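Peptidase M16 inactive domain family protein (Pseudomonas fluorescens, PDB 3GWB) resembles M16 (clan ME) metallopeptidases, carries the family's inactive domain and is of unproven hydrolase activity. Local coordinates at residues W17-A20 / E21-V25; G258-R261 / D262-D265; E394-V397 / E398-K401. All blocks are in the same frame, centred on the assembly; numbering follows the deposited sequence.

Interaction 1: residues W17-A20 / E21-V25; sequences WSTA and EGAKV
One face of the Trp17 indole is covered by Val25, whose CB sits 3.8 Å from the centroid of the five-membered ring and only 13° off its normal, a CH-pi contact. CG1 of Val25 lies over the same face but offset toward the rim, 3.4 Å from Trp17 CZ2 on the benzo half. The indole reaches this place because CG of Trp17 stands between its backbone N and carbonyl carbon (chi1 64°). The two residues also form an antiparallel hydrogen-bonded pair, with the shorter bond, 2.8 Å, from Val25 N to Trp17 O. Thr19 closes the hairpin: its N donates to Ala23 O, and its O accepts from Gly22 N at 2.9 Å across the type I turn of Thr19 to Gly22. Thr19 OG1 accepts from Ala23 N at 3.2 Å, more weakly from Glu21 N, and is also bonded to Ser218 OG, so one hydroxyl ties the turn together. Gly22 has a positive phi (90°) that suits glycine. A water bridges Ser18 OG and Gly22 O, donating to the latter. The hairpin links edge strand 15-18 to strand 24-29, whose other neighbour in the mixed sheet is the parallel strand 197-203; helix 207-220 packs on Trp17, Ala23 and Val25.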
ATOM      1  N   TRP A  17     -32.969  -7.935  -3.246  1.00 13.75           N
ATOM      2  CA  TRP A  17     -33.979  -7.529  -4.211  1.00 14.38           C
ATOM      3  C   TRP A  17     -33.234  -7.047  -5.442  1.00 15.07           C
ATOM      4  O   TRP A  17     -32.000  -7.015  -5.447  1.00 13.81           O
ATOM      5  CB  TRP A  17     -34.871  -6.416  -3.633  1.00 14.06           C
ATOM      6  CG  TRP A  17     -34.179  -5.104  -3.319  1.00 15.60           C
ATOM      7  CD1 TRP A  17     -34.025  -4.031  -4.156  1.00 16.47           C
ATOM      8  CD2 TRP A  17     -33.573  -4.723  -2.072  1.00 14.64           C
ATOM      9  NE1 TRP A  17     -33.372  -3.008  -3.505  1.00 14.32           N
ATOM     10  CE2 TRP A  17     -33.087  -3.406  -2.227  1.00 13.53           C
ATOM     11  CE3 TRP A  17     -33.405  -5.366  -0.838  1.00 12.16           C
ATOM     12  CZ2 TRP A  17     -32.432  -2.724  -1.193  1.00 13.28           C
ATOM     13  CZ3 TRP A  17     -32.754  -4.684   0.188  1.00 11.93           C
ATOM     14  CH2 TRP A  17     -32.281  -3.379   0.005  1.00  9.78           C
ATOM     15  N   SER A  18     -33.975  -6.706  -6.492  1.00 13.33           N
ATOM     16  CA  SER A  18     -33.368  -6.214  -7.716  1.00 14.41           C
ATOM     17  C   SER A  18     -33.928  -4.838  -8.034  1.00 13.53           C
ATOM     18  O   SER A  18     -35.033  -4.500  -7.611  1.00 11.63           O
ATOM     19  CB  SER A  18     -33.658  -7.171  -8.875  1.00 17.22           C
ATOM     20  OG  SER A  18     -33.019  -8.419  -8.659  1.00 21.84           O
ATOM     21  N   THR A  19     -33.162  -4.036  -8.764  1.00  9.86           N
ATOM     22  CA  THR A  19     -33.633  -2.705  -9.148  1.00 11.90           C
ATOM     23  C   THR A  19     -34.338  -2.834 -10.498  1.00 13.10           C
ATOM     24  O   THR A  19     -34.301  -3.893 -11.131  1.00 12.33           O
ATOM     25  CB  THR A  19     -32.468  -1.712  -9.324  1.00 11.00           C
ATOM     26  OG1 THR A  19     -31.632  -2.156 -10.401  1.00 11.78           O
ATOM     27  CG2 THR A  19     -31.650  -1.601  -8.036  1.00 12.46           C
ATOM     28  N   ALA A  20     -34.964  -1.753 -10.948  1.00 14.67           N
ATOM     29  CA  ALA A  20     -35.670  -1.765 -12.229  1.00 14.87           C
ATOM     30  C   ALA A  20     -34.735  -2.027 -13.408  1.00 16.36           C
ATOM     31  O   ALA A  20     -35.201  -2.385 -14.491  1.00 18.47           O
ATOM     32  CB  ALA A  20     -36.411  -0.444 -12.433  1.00 15.21           C
ATOM     33  N   GLU A  21     -33.424  -1.846 -13.207  1.00 15.68           N
ATOM     34  CA  GLU A  21     -32.438  -2.084 -14.268  1.00 17.88           C
ATOM     35  C   GLU A  21     -31.898  -3.503 -14.241  1.00 17.33           C
ATOM     36  O   GLU A  21     -31.060  -3.866 -15.063  1.00 18.62           O
ATOM     37  CB  GLU A  21     -31.234  -1.143 -14.151  1.00 19.68           C
ATOM     38  CG  GLU A  21     -31.475   0.291 -14.530  1.00 22.14           C
ATOM     39  CD  GLU A  21     -32.439   0.962 -13.593  1.00 26.89           C
ATOM     40  OE1 GLU A  21     -32.389   0.651 -12.382  1.00 29.27           O
ATOM     41  OE2 GLU A  21     -33.237   1.799 -14.063  1.00 30.61           O
ATOM     42  N   GLY A  22     -32.358  -4.298 -13.284  1.00 17.74           N
ATOM     43  CA  GLY A  22     -31.892  -5.668 -13.188  1.00 17.47           C
ATOM     44  C   GLY A  22     -30.659  -5.846 -12.316  1.00 17.42           C
ATOM     45  O   GLY A  22     -30.027  -6.901 -12.343  1.00 18.30           O
ATOM     46  N   ALA A  23     -30.300  -4.824 -11.548  1.00 15.64           N
ATOM     47  CA  ALA A  23     -29.137  -4.934 -10.672  1.00 14.30           C
ATOM     48  C   ALA A  23     -29.494  -5.736  -9.414  1.00 15.46           C
ATOM     49  O   ALA A  23     -30.558  -5.550  -8.819  1.00 16.36           O
ATOM     50  CB  ALA A  23     -28.624  -3.539 -10.283  1.00  9.79           C
ATOM     51  N   LYS A  24     -28.599  -6.629  -9.009  1.00 14.01           N
ATOM     52  CA  LYS A  24     -28.833  -7.425  -7.814  1.00 13.75           C
ATOM     53  C   LYS A  24     -28.407  -6.609  -6.595  1.00 10.10           C
ATOM     54  O   LYS A  24     -27.285  -6.118  -6.541  1.00 10.47           O
ATOM     55  CB  LYS A  24     -28.009  -8.709  -7.871  1.00 16.22           C
ATOM     56  CG  LYS A  24     -28.192  -9.514  -9.140  1.00 21.33           C
ATOM     57  CD  LYS A  24     -27.236 -10.708  -9.182  1.00 24.70           C
ATOM     58  CE  LYS A  24     -27.525 -11.696  -8.060  1.00 27.47           C
ATOM     59  NZ  LYS A  24     -28.909 -12.231  -8.170  1.00 30.80           N
ATOM     60  N   VAL A  25     -29.303  -6.461  -5.629  1.00  7.97           N
ATOM     61  CA  VAL A  25     -29.004  -5.716  -4.408  1.00  8.77           C
ATOM     62  C   VAL A  25     -28.990  -6.619  -3.163  1.00  8.41           C
ATOM     63  O   VAL A  25     -29.890  -7.442  -2.970  1.00  7.68           O
ATOM     64  CB  VAL A  25     -30.053  -4.597  -4.159  1.00  9.92           C
ATOM     65  CG1 VAL A  25     -29.655  -3.773  -2.948  1.00  7.87           C
ATOM     66  CG2 VAL A  25     -30.190  -3.708  -5.383  1.00  9.05           C
TER
HETATM   67  O   HOH W   1     -31.527  -9.383 -11.137  1.00 29.61           O

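Interaction 2: residues G258-R261 / D262-D265; sequences GIDR and DDPD
Asp260 and Asp263 are joined by the tight part of this loop, a type I turn in which Asp263 N donates to Asp260 O at 3.1 Å. The donor stands 48° out of the carbonyl plane, as the curl of the turn brings it above the carbonyl and not onto a lone pair. CB of Asp263 packs 4.0 Å from CB of Ile259, the side chains meeting at about a right angle, so the apolar part of the aspartate lies against a buried isoleucine. With CG of Asp263 opposite its backbone N (chi1 -168°), the carboxylate turns onward along the chain: OD1 accepts from Asp265 N at 3.0 Å through its anti lone pair, an Asx turn just ahead of a helix.

Against this packed core of the turn stands the exposed Asp262. OD1 of Asp260 comes within 2.8 Å of OD1 of Asp262, two acceptors with their carboxylate planes 82° apart; such crowding of like charges would probably raise the proton affinity of one of them. Two waters bridge polar atoms of the turn: one accepts from Asp260 N and donates to Asp263 OD2, while another donates to both Arg261 O and Asp263 O, 2.9 Å from each. Arg261 starts away from residues 262-265, and its NH2 bonds Tyr384 OH, with a cation-pi contact to Tyr266. The loop connects strand 249-257 to helix 266-277, with Ile259 lodged against Tyr266 and Val269 of that helix and against His407 of helix 397-407.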
ATOM      1  N   GLY A 258      -7.771 -25.003  -9.700  1.00 21.97           N
ATOM      2  CA  GLY A 258      -8.427 -25.222  -8.427  1.00 22.18           C
ATOM      3  C   GLY A 258      -9.921 -25.327  -8.641  1.00 22.29           C
ATOM      4  O   GLY A 258     -10.375 -25.909  -9.627  1.00 23.57           O
ATOM      5  N   ILE A 259     -10.694 -24.753  -7.728  1.00 20.32           N
ATOM      6  CA  ILE A 259     -12.144 -24.796  -7.837  1.00 20.89           C
ATOM      7  C   ILE A 259     -12.703 -23.438  -8.240  1.00 20.65           C
ATOM      8  O   ILE A 259     -11.987 -22.436  -8.229  1.00 18.43           O
ATOM      9  CB  ILE A 259     -12.789 -25.179  -6.489  1.00 21.09           C
ATOM     10  CG1 ILE A 259     -12.338 -24.187  -5.411  1.00 21.41           C
ATOM     11  CG2 ILE A 259     -12.405 -26.602  -6.108  1.00 20.62           C
ATOM     12  CD1 ILE A 259     -13.211 -24.184  -4.173  1.00 25.25           C
ATOM     13  N   ASP A 260     -13.977 -23.415  -8.617  1.00 21.33           N
ATOM     14  CA  ASP A 260     -14.631 -22.158  -8.947  1.00 23.63           C
ATOM     15  C   ASP A 260     -15.291 -21.749  -7.629  1.00 24.08           C
ATOM     16  O   ASP A 260     -15.532 -22.594  -6.765  1.00 21.30           O
ATOM     17  CB  ASP A 260     -15.665 -22.322 -10.072  1.00 27.86           C
ATOM     18  CG  ASP A 260     -16.608 -23.480  -9.845  1.00 32.19           C
ATOM     19  OD1 ASP A 260     -17.109 -23.634  -8.713  1.00 35.59           O
ATOM     20  OD2 ASP A 260     -16.856 -24.233 -10.813  1.00 35.23           O
ATOM     21  N   ARG A 261     -15.566 -20.459  -7.476  1.00 25.00           N
ATOM     22  CA  ARG A 261     -16.122 -19.920  -6.242  1.00 25.18           C
ATOM     23  C   ARG A 261     -17.385 -20.554  -5.662  1.00 25.51           C
ATOM     24  O   ARG A 261     -17.523 -20.640  -4.438  1.00 26.15           O
ATOM     25  CB  ARG A 261     -16.340 -18.411  -6.390  1.00 25.14           C
ATOM     26  CG  ARG A 261     -16.730 -17.713  -5.091  1.00 26.23           C
ATOM     27  CD  ARG A 261     -15.591 -17.729  -4.078  1.00 27.09           C
ATOM     28  NE  ARG A 261     -15.967 -17.150  -2.788  1.00 24.49           N
ATOM     29  CZ  ARG A 261     -16.763 -17.743  -1.899  1.00 27.40           C
ATOM     30  NH1 ARG A 261     -17.275 -18.939  -2.156  1.00 25.35           N
ATOM     31  NH2 ARG A 261     -17.035 -17.148  -0.740  1.00 25.17           N
ATOM     32  N   ASP A 262     -18.308 -21.001  -6.506  1.00 24.67           N
ATOM     33  CA  ASP A 262     -19.531 -21.587  -5.971  1.00 25.77           C
ATOM     34  C   ASP A 262     -19.497 -23.102  -5.780  1.00 27.13           C
ATOM     35  O   ASP A 262     -20.540 -23.725  -5.565  1.00 26.84           O
ATOM     36  CB  ASP A 262     -20.725 -21.213  -6.848  1.00 28.40           C
ATOM     37  CG  ASP A 262     -20.624 -21.787  -8.245  1.00 31.02           C
ATOM     38  OD1 ASP A 262     -19.652 -22.528  -8.521  1.00 29.11           O
ATOM     39  OD2 ASP A 262     -21.523 -21.496  -9.064  1.00 31.58           O
ATOM     40  N   ASP A 263     -18.308 -23.694  -5.857  1.00 27.13           N
ATOM     41  CA  ASP A 263     -18.169 -25.136  -5.675  1.00 25.80           C
ATOM     42  C   ASP A 263     -18.550 -25.472  -4.234  1.00 24.80           C
ATOM     43  O   ASP A 263     -18.130 -24.791  -3.299  1.00 25.58           O
ATOM     44  CB  ASP A 263     -16.731 -25.570  -5.953  1.00 26.75           C
ATOM     45  CG  ASP A 263     -16.590 -27.077  -6.068  1.00 28.13           C
ATOM     46  OD1 ASP A 263     -16.734 -27.778  -5.043  1.00 28.24           O
ATOM     47  OD2 ASP A 263     -16.344 -27.560  -7.193  1.00 29.04           O
ATOM     48  N   PRO A 264     -19.348 -26.533  -4.039  1.00 24.69           N
ATOM     49  CA  PRO A 264     -19.804 -26.971  -2.714  1.00 24.30           C
ATOM     50  C   PRO A 264     -18.707 -27.319  -1.712  1.00 23.89           C
ATOM     51  O   PRO A 264     -18.891 -27.146  -0.507  1.00 23.12           O
ATOM     52  CB  PRO A 264     -20.693 -28.168  -3.037  1.00 25.07           C
ATOM     53  CG  PRO A 264     -20.039 -28.741  -4.236  1.00 25.72           C
ATOM     54  CD  PRO A 264     -19.754 -27.507  -5.066  1.00 24.56           C
ATOM     55  N   ASP A 265     -17.572 -27.811  -2.202  1.00 21.85           N
ATOM     56  CA  ASP A 265     -16.461 -28.173  -1.320  1.00 22.88           C
ATOM     57  C   ASP A 265     -15.609 -26.983  -0.896  1.00 20.40           C
ATOM     58  O   ASP A 265     -14.541 -27.160  -0.316  1.00 19.86           O
ATOM     59  CB  ASP A 265     -15.550 -29.203  -1.990  1.00 23.55           C
ATOM     60  CG  ASP A 265     -16.243 -30.519  -2.229  1.00 26.91           C
ATOM     61  OD1 ASP A 265     -17.165 -30.847  -1.450  1.00 27.12           O
ATOM     62  OD2 ASP A 265     -15.856 -31.227  -3.184  1.00 29.08           O
TER
HETATM   63  O   HOH W   2     -14.718 -26.224  -9.003  1.00 30.67           O
HETATM   64  O   HOH W   3     -19.156 -22.142  -2.523  1.00 24.74           O

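Interaction 3: residues E394-V397 / E398-K401; sequences ELTV and EQVK
Two torsions bring Thr396 and Gln399 together: OG1 of Thr396 stands between its backbone N and carbonyl carbon (chi1 59°), facing the helix that follows, while CG of Gln399 lies anti to its own carbonyl carbon (chi1 -62°) and sends the amide back toward the residue before the helix. The result is a capping box. Gln399 OE1 accepts from Thr396 N at 2.8 Å, with the donor in the carbonyl plane and on a lone pair, although the bond is bent at the hydrogen (139°). In return Gln399 N donates to Thr396 OG1 at 3.2 Å, a bond whose length is less certain because the hydroxyl is modelled too near a neighbour.

Regular helical bonds begin at once, with Val400 N to Thr396 O and Lys401 N to Val397 O, both at 3.0 Å. On the inner side CG2 of Val400 meets CB of Leu395 at 4.1 Å. Leu395 also rests on Ala268 and Leu271 of helix 266-277, and Val400 on Leu347 of helix 344-356. The bond from Thr396 N to Gln399 OE1 satisfies the N-cap N-H, consistent with the capping box marking the start of helix 397-407; the return bond is less sure.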
ATOM      1  N   GLU A 394     -17.762 -28.135  11.409  1.00 31.87           N
ATOM      2  CA  GLU A 394     -18.189 -29.530  11.439  1.00 31.79           C
ATOM      3  C   GLU A 394     -17.399 -30.513  10.574  1.00 30.23           C
ATOM      4  O   GLU A 394     -17.620 -31.727  10.645  1.00 28.67           O
ATOM      5  CB  GLU A 394     -19.675 -29.611  11.086  1.00 33.59           C
ATOM      6  CG  GLU A 394     -20.576 -29.184  12.238  1.00 37.73           C
ATOM      7  CD  GLU A 394     -22.038 -29.085  11.849  1.00 40.62           C
ATOM      8  OE1 GLU A 394     -22.523 -29.964  11.101  1.00 41.13           O
ATOM      9  OE2 GLU A 394     -22.706 -28.130  12.306  1.00 41.60           O
ATOM     10  N   LEU A 395     -16.479 -29.998   9.765  1.00 27.83           N
ATOM     11  CA  LEU A 395     -15.677 -30.855   8.897  1.00 25.88           C
ATOM     12  C   LEU A 395     -14.830 -31.864   9.668  1.00 24.53           C
ATOM     13  O   LEU A 395     -14.332 -31.576  10.756  1.00 24.45           O
ATOM     14  CB  LEU A 395     -14.762 -30.002   8.018  1.00 24.75           C
ATOM     15  CG  LEU A 395     -15.475 -29.157   6.965  1.00 25.14           C
ATOM     16  CD1 LEU A 395     -14.490 -28.198   6.319  1.00 26.71           C
ATOM     17  CD2 LEU A 395     -16.108 -30.079   5.926  1.00 24.71           C
ATOM     18  N   THR A 396     -14.673 -33.051   9.089  1.00 22.59           N
ATOM     19  CA  THR A 396     -13.866 -34.102   9.697  1.00 20.01           C
ATOM     20  C   THR A 396     -12.589 -34.279   8.875  1.00 20.01           C
ATOM     21  O   THR A 396     -12.510 -33.837   7.728  1.00 16.93           O
ATOM     22  CB  THR A 396     -14.616 -35.452   9.728  1.00 19.95           C
ATOM     23  OG1 THR A 396     -14.970 -35.833   8.393  1.00 19.19           O
ATOM     24  CG2 THR A 396     -15.882 -35.350  10.571  1.00 20.65           C
ATOM     25  N   VAL A 397     -11.585 -34.917   9.466  1.00 21.08           N
ATOM     26  CA  VAL A 397     -10.325 -35.153   8.769  1.00 21.43           C
ATOM     27  C   VAL A 397     -10.576 -35.907   7.466  1.00 22.08           C
ATOM     28  O   VAL A 397      -9.930 -35.645   6.446  1.00 21.31           O
ATOM     29  CB  VAL A 397      -9.355 -35.965   9.647  1.00 22.16           C
ATOM     30  CG1 VAL A 397      -8.149 -36.401   8.828  1.00 23.32           C
ATOM     31  CG2 VAL A 397      -8.915 -35.126  10.833  1.00 22.08           C
ATOM     32  N   GLU A 398     -11.523 -36.841   7.506  1.00 22.59           N
ATOM     33  CA  GLU A 398     -11.870 -37.641   6.341  1.00 23.62           C
ATOM     34  C   GLU A 398     -12.487 -36.785   5.235  1.00 21.81           C
ATOM     35  O   GLU A 398     -12.167 -36.961   4.062  1.00 22.86           O
ATOM     36  CB  GLU A 398     -12.842 -38.762   6.739  1.00 26.71           C
ATOM     37  CG  GLU A 398     -14.244 -38.280   7.111  1.00 34.93           C
ATOM     38  CD  GLU A 398     -15.101 -39.359   7.766  1.00 38.27           C
ATOM     39  OE1 GLU A 398     -15.213 -40.473   7.202  1.00 39.99           O
ATOM     40  OE2 GLU A 398     -15.669 -39.086   8.847  1.00 38.69           O
ATOM     41  N   GLN A 399     -13.369 -35.859   5.608  1.00 20.53           N
ATOM     42  CA  GLN A 399     -14.024 -34.987   4.636  1.00 19.06           C
ATOM     43  C   GLN A 399     -13.044 -34.012   3.997  1.00 18.14           C
ATOM     44  O   GLN A 399     -13.136 -33.724   2.809  1.00 19.59           O
ATOM     45  CB  GLN A 399     -15.154 -34.198   5.297  1.00 20.38           C
ATOM     46  CG  GLN A 399     -16.274 -35.063   5.853  1.00 24.85           C
ATOM     47  CD  GLN A 399     -17.306 -34.246   6.598  1.00 25.44           C
ATOM     48  OE1 GLN A 399     -16.970 -33.463   7.485  1.00 26.65           O
ATOM     49  NE2 GLN A 399     -18.571 -34.423   6.243  1.00 28.47           N
ATOM     50  N   VAL A 400     -12.116 -33.489   4.790  1.00 16.16           N
ATOM     51  CA  VAL A 400     -11.125 -32.568   4.258  1.00 15.57           C
ATOM     52  C   VAL A 400     -10.209 -33.336   3.302  1.00 16.26           C
ATOM     53  O   VAL A 400      -9.955 -32.894   2.182  1.00 16.62           O
ATOM     54  CB  VAL A 400     -10.297 -31.932   5.392  1.00 14.79           C
ATOM     55  CG1 VAL A 400      -9.116 -31.142   4.813  1.00 17.11           C
ATOM     56  CG2 VAL A 400     -11.189 -31.022   6.228  1.00 14.03           C
ATOM     57  N   LYS A 401      -9.723 -34.495   3.735  1.00 15.68           N
ATOM     58  CA  LYS A 401      -8.849 -35.296   2.883  1.00 16.14           C
ATOM     59  C   LYS A 401      -9.528 -35.653   1.557  1.00 15.77           C
ATOM     60  O   LYS A 401      -8.903 -35.605   0.492  1.00 15.07           O
ATOM     61  CB  LYS A 401      -8.425 -36.576   3.614  1.00 15.85           C
ATOM     62  CG  LYS A 401      -7.644 -37.567   2.760  1.00 16.86           C
ATOM     63  CD  LYS A 401      -7.291 -38.809   3.563  1.00 20.05           C
ATOM     64  CE  LYS A 401      -6.585 -39.855   2.715  1.00 22.44           C
ATOM     65  NZ  LYS A 401      -7.480 -40.473   1.694  1.00 22.55           N
TER

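The three contacts are all local, and none touches another. Interaction 1 is a hairpin at one edge of the six-stranded sheet, whereas interaction 2 follows strand 249-257 of the five-stranded sheet and interaction 3 begins helix 397-407. The centres of interactions 1 and 2 are about 26 Å apart, with nearest atoms about 12 Å apart; the centres of interactions 1 and 3 are about 38 Å apart. Interactions 2 and 3 are closer, with centres about 16 Å and nearest atoms about 7 Å apart, and are linked through the helices that each of them leads into: a hydrogen bond joins Asp265 OD2 of interaction 2 to His407 NE2, at the far end of the helix begun in interaction 3.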